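Local coordinates for protein Serpin48 (Tenebrio molitor, PDB 3OZQ) that inhibits the serine protease SPE, the Spätzle-processing enzyme, with high specificity in the innate immunity of an insect, at residues Val177-Phe182 with Val266-Phe271; Lys186-Phe189 with Glu195-Gln198; Glu241-Leu246 with Pro355-Ile360. All blocks are in the same frame, centred on the assembly; numbering follows the deposited sequence.

Contact 1 of 3, residues Val177-Phe182 with Val266-Phe271; sequences VPFPPF and VALPKF
Phe179 is the residue of loop 177-182 that reaches strand 266-269, and it meets Val266 and Leu268 there. All three are buried and apolar, and the contact between them is purely van der Waals. The ring turns its edge to Val266: CE1 of Phe179 lies 3.5 Å from CG2 of Val266, near the ring plane. CZ, the far corner of the ring, is 4.1 Å from Leu268 CD2, which approaches obliquely. Both aliphatic side chains cross the aromatic one at about a right angle. Phe179 has CG anti to its own carbonyl carbon (chi1 -59°), and its flat ring is long enough to span a gap in which the CA atoms of Phe179 and Leu268 stay 9.3 Å apart. Val266 and Leu268, two apart on the strand, face the same way, and their branched aliphatic side chains offer methyls to a buried aromatic ring; Ala267 between them points away. Trp175 adds an edge-to-face contact with the Phe179 ring.

The polar ties run to Glu323: the Phe179 backbone is hydrogen-bonded to that of Glu323, whose carboxylate forms a salt bridge with Lys270. A tryptophan after the long central strand, together with a lysine-glutamate bridge at the base of the reactive-centre loop, is characteristic of the serpin breach, the region of sheet A where that loop begins to insert.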
ATOM      1  N   VAL A 177      16.961   5.924 -13.874  1.00 46.13           N
ATOM      2  CA  VAL A 177      18.371   5.593 -14.005  1.00 49.41           C
ATOM      3  C   VAL A 177      18.592   4.276 -13.293  1.00 48.10           C
ATOM      4  O   VAL A 177      18.714   4.236 -12.068  1.00 44.51           O
ATOM      5  CB  VAL A 177      19.267   6.659 -13.353  1.00 47.54           C
ATOM      6  CG1 VAL A 177      20.733   6.369 -13.641  1.00 51.11           C
ATOM      7  CG2 VAL A 177      18.875   8.056 -13.832  1.00 52.11           C
ATOM      8  N   PRO A 178      18.621   3.184 -14.057  1.00 49.10           N
ATOM      9  CA  PRO A 178      18.785   1.846 -13.490  1.00 43.25           C
ATOM     10  C   PRO A 178      20.170   1.634 -12.874  1.00 48.54           C
ATOM     11  O   PRO A 178      21.110   2.368 -13.187  1.00 46.55           O
ATOM     12  CB  PRO A 178      18.588   0.930 -14.700  1.00 51.30           C
ATOM     13  CG  PRO A 178      18.908   1.789 -15.890  1.00 51.71           C
ATOM     14  CD  PRO A 178      18.438   3.157 -15.518  1.00 52.37           C
ATOM     15  N   PHE A 179      20.275   0.652 -11.984  1.00 47.84           N
ATOM     16  CA  PHE A 179      21.561   0.235 -11.431  1.00 46.97           C
ATOM     17  C   PHE A 179      22.224  -0.745 -12.393  1.00 50.54           C
ATOM     18  O   PHE A 179      21.555  -1.635 -12.937  1.00 49.65           O
ATOM     19  CB  PHE A 179      21.374  -0.461 -10.073  1.00 44.67           C
ATOM     20  CG  PHE A 179      20.709   0.397  -9.039  1.00 46.82           C
ATOM     21  CD1 PHE A 179      21.465   1.071  -8.092  1.00 38.77           C
ATOM     22  CD2 PHE A 179      19.320   0.539  -9.019  1.00 39.96           C
ATOM     23  CE1 PHE A 179      20.859   1.871  -7.143  1.00 44.40           C
ATOM     24  CE2 PHE A 179      18.708   1.343  -8.078  1.00 40.46           C
ATOM     25  CZ  PHE A 179      19.469   2.004  -7.132  1.00 35.96           C
ATOM     26  N   PRO A 180      23.544  -0.585 -12.608  1.00 54.12           N
ATOM     27  CA  PRO A 180      24.364  -1.527 -13.382  1.00 51.08           C
ATOM     28  C   PRO A 180      24.618  -2.807 -12.598  1.00 47.89           C
ATOM     29  O   PRO A 180      25.287  -2.773 -11.573  1.00 52.50           O
ATOM     30  CB  PRO A 180      25.678  -0.763 -13.590  1.00 58.43           C
ATOM     31  CG  PRO A 180      25.742   0.210 -12.447  1.00 57.24           C
ATOM     32  CD  PRO A 180      24.310   0.591 -12.153  1.00 46.74           C
ATOM     33  N   PRO A 181      24.086  -3.936 -13.081  1.00 47.97           N
ATOM     34  CA  PRO A 181      24.144  -5.231 -12.384  1.00 51.38           C
ATOM     35  C   PRO A 181      25.556  -5.804 -12.236  1.00 52.81           C
ATOM     36  O   PRO A 181      25.795  -6.670 -11.397  1.00 54.51           O
ATOM     37  CB  PRO A 181      23.294  -6.148 -13.270  1.00 51.09           C
ATOM     38  CG  PRO A 181      23.236  -5.466 -14.602  1.00 55.70           C
ATOM     39  CD  PRO A 181      23.294  -4.001 -14.320  1.00 55.95           C
ATOM     40  N   PHE A 182      26.480  -5.331 -13.054  1.00 54.76           N
ATOM     41  CA  PHE A 182      27.862  -5.786 -12.954  1.00 58.72           C
ATOM     42  C   PHE A 182      28.420  -5.383 -11.595  1.00 57.63           C
ATOM     43  O   PHE A 182      29.203  -6.116 -10.984  1.00 57.79           O
ATOM     44  CB  PHE A 182      28.719  -5.201 -14.081  1.00 54.62           C
ATOM     45  CG  PHE A 182      28.001  -4.186 -14.937  1.00 60.84           C
ATOM     46  CD1 PHE A 182      26.686  -4.396 -15.357  1.00 58.66           C
ATOM     47  CD2 PHE A 182      28.643  -3.021 -15.326  1.00 62.13           C
ATOM     48  CE1 PHE A 182      26.034  -3.462 -16.139  1.00 59.36           C
ATOM     49  CE2 PHE A 182      27.997  -2.084 -16.111  1.00 62.97           C
ATOM     50  CZ  PHE A 182      26.688  -2.305 -16.517  1.00 68.45           C
ATOM     51  N   VAL A 266      24.742   6.107  -4.371  1.00 41.59           N
ATOM     52  CA  VAL A 266      23.740   5.325  -3.670  1.00 40.14           C
ATOM     53  C   VAL A 266      24.101   3.855  -3.585  1.00 37.99           C
ATOM     54  O   VAL A 266      24.486   3.235  -4.575  1.00 41.34           O
ATOM     55  CB  VAL A 266      22.352   5.450  -4.333  1.00 44.61           C
ATOM     56  CG1 VAL A 266      22.029   6.917  -4.621  1.00 44.15           C
ATOM     57  CG2 VAL A 266      22.320   4.640  -5.604  1.00 49.09           C
ATOM     58  N   ALA A 267      23.961   3.300  -2.391  1.00 35.98           N
ATOM     59  CA  ALA A 267      24.119   1.866  -2.193  1.00 36.14           C
ATOM     60  C   ALA A 267      22.812   1.323  -1.651  1.00 38.08           C
ATOM     61  O   ALA A 267      22.474   1.564  -0.490  1.00 36.52           O
ATOM     62  CB  ALA A 267      25.247   1.570  -1.218  1.00 36.22           C
ATOM     63  N   LEU A 268      22.091   0.592  -2.494  1.00 36.25           N
ATOM     64  CA  LEU A 268      20.766   0.096  -2.136  1.00 35.08           C
ATOM     65  C   LEU A 268      20.735  -1.396  -2.307  1.00 35.19           C
ATOM     66  O   LEU A 268      20.934  -1.888  -3.408  1.00 37.57           O
ATOM     67  CB  LEU A 268      19.707   0.713  -3.052  1.00 36.20           C
ATOM     68  CG  LEU A 268      18.256   0.319  -2.747  1.00 37.29           C
ATOM     69  CD1 LEU A 268      17.808   1.032  -1.487  1.00 32.54           C
ATOM     70  CD2 LEU A 268      17.368   0.671  -3.927  1.00 34.13           C
ATOM     71  N   PRO A 269      20.473  -2.124  -1.218  1.00 35.30           N
ATOM     72  CA  PRO A 269      20.296  -3.572  -1.285  1.00 35.30           C
ATOM     73  C   PRO A 269      19.118  -3.919  -2.178  1.00 41.69           C
ATOM     74  O   PRO A 269      18.134  -3.159  -2.253  1.00 37.72           O
ATOM     75  CB  PRO A 269      19.938  -3.958   0.156  1.00 38.53           C
ATOM     76  CG  PRO A 269      20.341  -2.793   1.000  1.00 38.70           C
ATOM     77  CD  PRO A 269      20.215  -1.586   0.127  1.00 37.50           C
ATOM     78  N   LYS A 270      19.176  -5.065  -2.839  1.00 38.23           N
ATOM     79  CA  LYS A 270      17.939  -5.548  -3.430  1.00 40.71           C
ATOM     80  C   LYS A 270      17.065  -6.137  -2.327  1.00 41.60           C
ATOM     81  O   LYS A 270      17.560  -6.632  -1.318  1.00 39.95           O
ATOM     82  CB  LYS A 270      18.194  -6.528  -4.575  1.00 47.33           C
ATOM     83  CG  LYS A 270      19.043  -7.731  -4.230  1.00 54.43           C
ATOM     84  CD  LYS A 270      19.314  -8.535  -5.488  1.00 54.75           C
ATOM     85  CE  LYS A 270      19.782  -7.628  -6.607  1.00 50.10           C
ATOM     86  NZ  LYS A 270      19.591  -8.289  -7.928  1.00 57.03           N
ATOM     87  N   PHE A 271      15.752  -6.039  -2.485  1.00 35.13           N
ATOM     88  CA  PHE A 271      14.873  -6.566  -1.463  1.00 35.74           C
ATOM     89  C   PHE A 271      13.522  -6.979  -2.015  1.00 37.43           C
ATOM     90  O   PHE A 271      13.027  -6.421  -2.990  1.00 38.43           O
ATOM     91  CB  PHE A 271      14.728  -5.608  -0.266  1.00 37.92           C
ATOM     92  CG  PHE A 271      14.129  -4.254  -0.607  1.00 39.16           C
ATOM     93  CD1 PHE A 271      14.938  -3.194  -0.992  1.00 38.56           C
ATOM     94  CD2 PHE A 271      12.763  -4.038  -0.505  1.00 35.54           C
ATOM     95  CE1 PHE A 271      14.397  -1.946  -1.283  1.00 37.39           C
ATOM     96  CE2 PHE A 271      12.217  -2.788  -0.791  1.00 32.08           C
ATOM     97  CZ  PHE A 271      13.032  -1.745  -1.188  1.00 34.37           C
TER

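Contact 2 of 3, residues Lys186-Phe189 with Glu195-Gln198; sequences KSDF and EVVQ
Lys186 comes close to Gln198, their CB atoms 4.3 Å apart. A bend at chi2 (-70°) turns the lysine chain over the partner strand, bringing CD 4.1 Å from Gln198 O, while NZ forms a long, weak ion pair with Asp200. A flexible aliphatic stem with a charged end suits this exposed position.

Ser187 points its CB away from strand 196-198, and its OG is hydrogen-bonded to the hydroxyl of Tyr203, a place that suits a small hydroxyl side chain. Its carbonyl oxygen receives a CA-H...O contact from Gln198 CA at 3.4 Å.

Asp188 forms a non-hydrogen-bonded antiparallel pair with Gln198. The two side chains run side by side on the same face, and both residues are exposed, where polar side chains suit the surface. OD1 of Asp188 also comes 3.6 Å from CG1 of Val196.

Phe189 pairs with Val197 in the hydrogen-bonded manner. Its N donates to Val197 O at 2.7 Å in the carbonyl plane, and Val197 N returns a hydrogen bond to Phe189 O at 3.0 Å, its donor tilted 26° from the plane of the Phe189 carbonyl. On the face opposite Asp188, Phe189 CB packs against Val197 CG1 at 3.9 Å. With CG anti to the backbone N (chi1 -176°), the ring extends beyond its valine partner into a buried apolar setting, where an aromatic group is at home.

Together the segments form a beta hairpin at the margin of serpin sheet C: strand 185-190 pairs with strand 196-205, which pairs in turn with strand 260-278, while Phe189 packs on Leu375.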
ATOM      1  N   LYS A 186      27.713  -8.638  -2.825  1.00 47.13           N
ATOM      2  CA  LYS A 186      27.398  -8.892  -1.424  1.00 49.16           C
ATOM      3  C   LYS A 186      28.092  -7.848  -0.563  1.00 50.53           C
ATOM      4  O   LYS A 186      29.293  -7.655  -0.694  1.00 48.87           O
ATOM      5  CB  LYS A 186      27.926 -10.273  -1.017  1.00 46.35           C
ATOM      6  CG  LYS A 186      27.270 -11.437  -1.701  1.00 53.51           C
ATOM      7  CD  LYS A 186      25.836 -11.594  -1.217  1.00 52.76           C
ATOM      8  CE  LYS A 186      25.265 -12.959  -1.545  1.00 54.18           C
ATOM      9  NZ  LYS A 186      23.827 -13.022  -1.129  1.00 51.09           N
ATOM     10  N   SER A 187      27.355  -7.188   0.328  1.00 47.89           N
ATOM     11  CA  SER A 187      27.960  -6.191   1.220  1.00 49.16           C
ATOM     12  C   SER A 187      27.298  -6.171   2.596  1.00 50.89           C
ATOM     13  O   SER A 187      26.183  -6.670   2.766  1.00 48.31           O
ATOM     14  CB  SER A 187      27.888  -4.791   0.608  1.00 43.08           C
ATOM     15  OG  SER A 187      28.406  -4.765  -0.708  1.00 46.15           O
ATOM     16  N   ASP A 188      27.979  -5.569   3.569  1.00 44.91           N
ATOM     17  CA  ASP A 188      27.456  -5.487   4.928  1.00 44.73           C
ATOM     18  C   ASP A 188      26.079  -4.834   4.960  1.00 46.64           C
ATOM     19  O   ASP A 188      25.850  -3.830   4.290  1.00 45.61           O
ATOM     20  CB  ASP A 188      28.388  -4.664   5.827  1.00 47.71           C
ATOM     21  CG  ASP A 188      29.752  -5.308   6.015  1.00 51.59           C
ATOM     22  OD1 ASP A 188      29.840  -6.554   6.007  1.00 51.15           O
ATOM     23  OD2 ASP A 188      30.735  -4.559   6.174  1.00 51.77           O
ATOM     24  N   PHE A 189      25.183  -5.406   5.752  1.00 45.90           N
ATOM     25  CA  PHE A 189      23.942  -4.753   6.129  1.00 43.05           C
ATOM     26  C   PHE A 189      23.832  -4.931   7.632  1.00 44.16           C
ATOM     27  O   PHE A 189      23.820  -6.052   8.135  1.00 48.68           O
ATOM     28  CB  PHE A 189      22.727  -5.380   5.417  1.00 45.13           C
ATOM     29  CG  PHE A 189      21.416  -4.678   5.706  1.00 40.66           C
ATOM     30  CD1 PHE A 189      20.644  -5.039   6.789  1.00 44.51           C
ATOM     31  CD2 PHE A 189      20.972  -3.639   4.900  1.00 40.81           C
ATOM     32  CE1 PHE A 189      19.444  -4.386   7.060  1.00 46.83           C
ATOM     33  CE2 PHE A 189      19.778  -2.981   5.167  1.00 37.61           C
ATOM     34  CZ  PHE A 189      19.014  -3.351   6.247  1.00 37.39           C
ATOM     35  N   GLU A 195      24.965  -7.002  15.150  1.00 69.64           N
ATOM     36  CA  GLU A 195      24.852  -8.029  14.111  1.00 65.46           C
ATOM     37  C   GLU A 195      24.874  -7.506  12.672  1.00 66.95           C
ATOM     38  O   GLU A 195      24.175  -6.541  12.331  1.00 64.22           O
ATOM     39  CB  GLU A 195      23.634  -8.928  14.341  1.00 65.58           C
ATOM     40  CG  GLU A 195      22.309  -8.202  14.355  1.00 69.89           C
ATOM     41  CD  GLU A 195      21.132  -9.132  14.098  1.00 73.75           C
ATOM     42  OE1 GLU A 195      21.361 -10.328  13.794  1.00 74.55           O
ATOM     43  OE2 GLU A 195      19.977  -8.662  14.195  1.00 75.68           O
ATOM     44  N   VAL A 196      25.670  -8.176  11.837  1.00 61.39           N
ATOM     45  CA  VAL A 196      25.877  -7.804  10.436  1.00 57.06           C
ATOM     46  C   VAL A 196      25.600  -8.980   9.500  1.00 63.27           C
ATOM     47  O   VAL A 196      25.778 -10.144   9.876  1.00 59.54           O
ATOM     48  CB  VAL A 196      27.338  -7.380  10.189  1.00 57.22           C
ATOM     49  CG1 VAL A 196      27.545  -6.968   8.734  1.00 49.98           C
ATOM     50  CG2 VAL A 196      27.739  -6.270  11.140  1.00 61.18           C
ATOM     51  N   VAL A 197      25.187  -8.676   8.271  1.00 57.24           N
ATOM     52  CA  VAL A 197      25.033  -9.709   7.255  1.00 54.08           C
ATOM     53  C   VAL A 197      25.552  -9.259   5.889  1.00 54.37           C
ATOM     54  O   VAL A 197      25.725  -8.064   5.628  1.00 53.60           O
ATOM     55  CB  VAL A 197      23.571 -10.184   7.142  1.00 56.41           C
ATOM     56  CG1 VAL A 197      22.681  -9.061   6.639  1.00 54.86           C
ATOM     57  CG2 VAL A 197      23.472 -11.392   6.225  1.00 59.53           C
ATOM     58  N   GLN A 198      25.815 -10.231   5.023  1.00 53.28           N
ATOM     59  CA  GLN A 198      26.217  -9.959   3.651  1.00 52.47           C
ATOM     60  C   GLN A 198      25.035 -10.200   2.719  1.00 53.31           C
ATOM     61  O   GLN A 198      24.522 -11.314   2.626  1.00 54.41           O
ATOM     62  CB  GLN A 198      27.384 -10.855   3.257  1.00 57.69           C
ATOM     63  CG  GLN A 198      28.614 -10.644   4.108  1.00 55.79           C
ATOM     64  CD  GLN A 198      29.538  -9.607   3.527  1.00 55.27           C
ATOM     65  OE1 GLN A 198      29.391  -8.419   3.786  1.00 56.91           O
ATOM     66  NE2 GLN A 198      30.517 -10.057   2.739  1.00 60.53           N
TER

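Contact 3 of 3, residues Glu241-Leu246 with Pro355-Ile360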
ATOM      1  N   GLU A 241      20.972   2.199  14.434  1.00 57.63           N
ATOM      2  CA  GLU A 241      19.800   1.642  15.106  1.00 56.53           C
ATOM      3  C   GLU A 241      18.692   2.671  15.279  1.00 56.85           C
ATOM      4  O   GLU A 241      17.869   2.546  16.185  1.00 59.29           O
ATOM      5  CB  GLU A 241      20.181   1.080  16.483  1.00 59.71           C
ATOM      6  CG  GLU A 241      21.207  -0.048  16.471  1.00 65.31           C
ATOM      7  CD  GLU A 241      21.541  -0.546  17.875  1.00 76.02           C
ATOM      8  OE1 GLU A 241      21.347   0.232  18.840  1.00 79.80           O
ATOM      9  OE2 GLU A 241      21.990  -1.709  18.017  1.00 67.30           O
ATOM     10  N   GLY A 242      18.665   3.679  14.411  1.00 56.35           N
ATOM     11  CA  GLY A 242      17.752   4.798  14.572  1.00 53.47           C
ATOM     12  C   GLY A 242      16.320   4.644  14.073  1.00 53.98           C
ATOM     13  O   GLY A 242      15.562   5.612  14.082  1.00 55.79           O
ATOM     14  N   LEU A 243      15.932   3.444  13.648  1.00 55.45           N
ATOM     15  CA  LEU A 243      14.603   3.246  13.055  1.00 50.18           C
ATOM     16  C   LEU A 243      13.437   3.493  14.018  1.00 53.44           C
ATOM     17  O   LEU A 243      12.515   4.254  13.705  1.00 48.54           O
ATOM     18  CB  LEU A 243      14.480   1.849  12.451  1.00 49.78           C
ATOM     19  CG  LEU A 243      13.118   1.478  11.864  1.00 45.89           C
ATOM     20  CD1 LEU A 243      12.670   2.478  10.804  1.00 41.08           C
ATOM     21  CD2 LEU A 243      13.163   0.077  11.279  1.00 47.02           C
ATOM     22  N   VAL A 244      13.472   2.839  15.176  1.00 52.26           N
ATOM     23  CA  VAL A 244      12.433   3.026  16.184  1.00 57.37           C
ATOM     24  C   VAL A 244      12.199   4.509  16.440  1.00 56.18           C
ATOM     25  O   VAL A 244      11.055   4.962  16.542  1.00 59.55           O
ATOM     26  CB  VAL A 244      12.795   2.328  17.504  1.00 57.84           C
ATOM     27  CG1 VAL A 244      12.422   0.855  17.446  1.00 61.88           C
ATOM     28  CG2 VAL A 244      14.277   2.504  17.797  1.00 63.56           C
ATOM     29  N   SER A 245      13.291   5.257  16.537  1.00 55.62           N
ATOM     30  CA  SER A 245      13.220   6.700  16.714  1.00 58.81           C
ATOM     31  C   SER A 245      12.371   7.322  15.618  1.00 56.82           C
ATOM     32  O   SER A 245      11.521   8.171  15.885  1.00 59.43           O
ATOM     33  CB  SER A 245      14.624   7.318  16.685  1.00 62.37           C
ATOM     34  OG  SER A 245      15.562   6.503  17.376  1.00 64.97           O
ATOM     35  N   LEU A 246      12.615   6.907  14.380  1.00 55.16           N
ATOM     36  CA  LEU A 246      11.881   7.451  13.241  1.00 54.23           C
ATOM     37  C   LEU A 246      10.421   7.058  13.320  1.00 52.40           C
ATOM     38  O   LEU A 246       9.551   7.766  12.820  1.00 52.05           O
ATOM     39  CB  LEU A 246      12.463   6.947  11.922  1.00 52.35           C
ATOM     40  CG  LEU A 246      13.859   7.408  11.516  1.00 51.86           C
ATOM     41  CD1 LEU A 246      14.277   6.698  10.236  1.00 47.78           C
ATOM     42  CD2 LEU A 246      13.894   8.926  11.328  1.00 54.45           C
ATOM     43  N   PRO A 355      18.582  -0.673   8.787  1.00 38.25           N
ATOM     44  CA  PRO A 355      17.119  -0.638   8.601  1.00 39.69           C
ATOM     45  C   PRO A 355      16.561   0.730   8.209  1.00 39.30           C
ATOM     46  O   PRO A 355      17.010   1.760   8.714  1.00 43.07           O
ATOM     47  CB  PRO A 355      16.589  -1.066   9.964  1.00 40.03           C
ATOM     48  CG  PRO A 355      17.644  -1.977  10.484  1.00 41.81           C
ATOM     49  CD  PRO A 355      18.946  -1.345  10.047  1.00 44.07           C
ATOM     50  N   PHE A 356      15.588   0.728   7.305  1.00 37.16           N
ATOM     51  CA  PHE A 356      15.062   1.958   6.728  1.00 36.06           C
ATOM     52  C   PHE A 356      13.565   1.860   6.424  1.00 37.15           C
ATOM     53  O   PHE A 356      13.025   0.770   6.295  1.00 33.03           O
ATOM     54  CB  PHE A 356      15.805   2.289   5.443  1.00 35.01           C
ATOM     55  CG  PHE A 356      15.731   1.214   4.394  1.00 32.83           C
ATOM     56  CD1 PHE A 356      14.826   1.304   3.354  1.00 36.05           C
ATOM     57  CD2 PHE A 356      16.578   0.124   4.435  1.00 37.53           C
ATOM     58  CE1 PHE A 356      14.766   0.322   2.379  1.00 34.04           C
ATOM     59  CE2 PHE A 356      16.523  -0.862   3.460  1.00 33.33           C
ATOM     60  CZ  PHE A 356      15.617  -0.766   2.437  1.00 35.04           C
ATOM     61  N   ILE A 357      12.925   3.020   6.299  1.00 31.42           N
ATOM     62  CA  ILE A 357      11.553   3.130   5.830  1.00 33.93           C
ATOM     63  C   ILE A 357      11.618   3.506   4.353  1.00 30.67           C
ATOM     64  O   ILE A 357      12.545   4.187   3.931  1.00 33.14           O
ATOM     65  CB  ILE A 357      10.818   4.239   6.618  1.00 36.34           C
ATOM     66  CG1 ILE A 357      10.649   3.837   8.084  1.00 34.30           C
ATOM     67  CG2 ILE A 357       9.483   4.610   5.973  1.00 33.66           C
ATOM     68  CD1 ILE A 357      10.055   4.947   8.947  1.00 41.19           C
ATOM     69  N   PHE A 358      10.648   3.056   3.564  1.00 31.52           N
ATOM     70  CA  PHE A 358      10.546   3.464   2.169  1.00 31.94           C
ATOM     71  C   PHE A 358       9.088   3.703   1.803  1.00 32.65           C
ATOM     72  O   PHE A 358       8.177   3.217   2.476  1.00 31.60           O
ATOM     73  CB  PHE A 358      11.103   2.398   1.237  1.00 31.23           C
ATOM     74  CG  PHE A 358      10.342   1.117   1.288  1.00 35.75           C
ATOM     75  CD1 PHE A 358       9.197   0.938   0.524  1.00 34.07           C
ATOM     76  CD2 PHE A 358      10.739   0.100   2.138  1.00 34.80           C
ATOM     77  CE1 PHE A 358       8.479  -0.249   0.584  1.00 33.64           C
ATOM     78  CE2 PHE A 358      10.032  -1.078   2.198  1.00 31.36           C
ATOM     79  CZ  PHE A 358       8.887  -1.252   1.428  1.00 31.83           C
ATOM     80  N   TYR A 359       8.869   4.446   0.727  1.00 33.04           N
ATOM     81  CA  TYR A 359       7.519   4.626   0.232  1.00 35.24           C
ATOM     82  C   TYR A 359       7.515   5.010  -1.230  1.00 34.83           C
ATOM     83  O   TYR A 359       8.418   5.693  -1.707  1.00 33.22           O
ATOM     84  CB  TYR A 359       6.707   5.613   1.093  1.00 33.42           C
ATOM     85  CG  TYR A 359       7.204   7.054   1.129  1.00 36.46           C
ATOM     86  CD1 TYR A 359       7.939   7.527   2.211  1.00 34.97           C
ATOM     87  CD2 TYR A 359       6.886   7.948   0.110  1.00 38.67           C
ATOM     88  CE1 TYR A 359       8.376   8.844   2.265  1.00 38.17           C
ATOM     89  CE2 TYR A 359       7.329   9.275   0.152  1.00 36.21           C
ATOM     90  CZ  TYR A 359       8.068   9.707   1.237  1.00 40.53           C
ATOM     91  OH  TYR A 359       8.501  11.009   1.303  1.00 41.74           O
ATOM     92  N   ILE A 360       6.495   4.538  -1.938  1.00 34.73           N
ATOM     93  CA  ILE A 360       6.350   4.816  -3.353  1.00 33.62           C
ATOM     94  C   ILE A 360       5.295   5.912  -3.517  1.00 35.68           C
ATOM     95  O   ILE A 360       4.194   5.810  -2.958  1.00 33.87           O
ATOM     96  CB  ILE A 360       5.909   3.552  -4.116  1.00 35.41           C
ATOM     97  CG1 ILE A 360       7.046   2.519  -4.155  1.00 31.72           C
ATOM     98  CG2 ILE A 360       5.503   3.888  -5.536  1.00 36.57           C
ATOM     99  CD1 ILE A 360       6.727   1.351  -5.017  1.00 33.32           C
TER
HETATM  100  O   HOH W   1      17.678   1.460  12.062  1.00 48.86           O
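A water links Leu243 N with Pro355 O, accepting from the amide at 3.1 Å and donating to the carbonyl at 3.4 Å, both weakly. It joins the start of helix 243-248 to Pro355, just before strand 356-362, one of the strands of serpin sheet B. Gly242 occupies the N-cap position and has no side chain with which to cap the helix. Leu246 N donates a hydrogen bond to Gly242 O at 3.2 Å, closing the first turn.

Beside this polar bridge the contact is buried and apolar. Leu243 and Leu246, three residues apart on the helix, both turn toward the strand. Leucine suits the junction because its fork can serve two partners: chi1 of 177° carries the fork of Leu243 toward the strand, and chi2 of 56° sets its two methyls on Pro355 and Ile357. The compact apolar ring of Pro355 presents CB to the leucine. Beta-branched Ile357 favours an extended backbone, and its long branch reaches the helix, while the next residue back, Phe356, points away.

Leu246 CB adds a looser touch on Ile357 CD1 at 4.3 Å. The two Leu243 methyls come closer: CD2 is 3.8 Å from Pro355 CB, and CD1 is 3.7 Å from Ile357 CG1.

Overall arrangement
The three contacts form a triangle. The centres of contacts 1 and 2 are about 16 Å apart, those of contacts 2 and 3 about 17 Å, and those of contacts 1 and 3 about 19 Å. Aromatic rings and prolines connect them. Pro269 CG of contact 1 touches Phe189 CD2 of contact 2 at 4.0 Å, Phe189 CZ lies 3.7 Å from Pro355 N of contact 3, and Phe271 CE2 meets Phe358 CE2 at 4.1 Å. Contact 2 is nested within the loop closed by contact 1, whereas the segments of contacts 1 and 3 alternate along the chain. As in other serpins, the reactive-centre loop, of which residues 337-345 are not modelled, probably starts near contact 1, after Glu323, and runs on to strand 348-351.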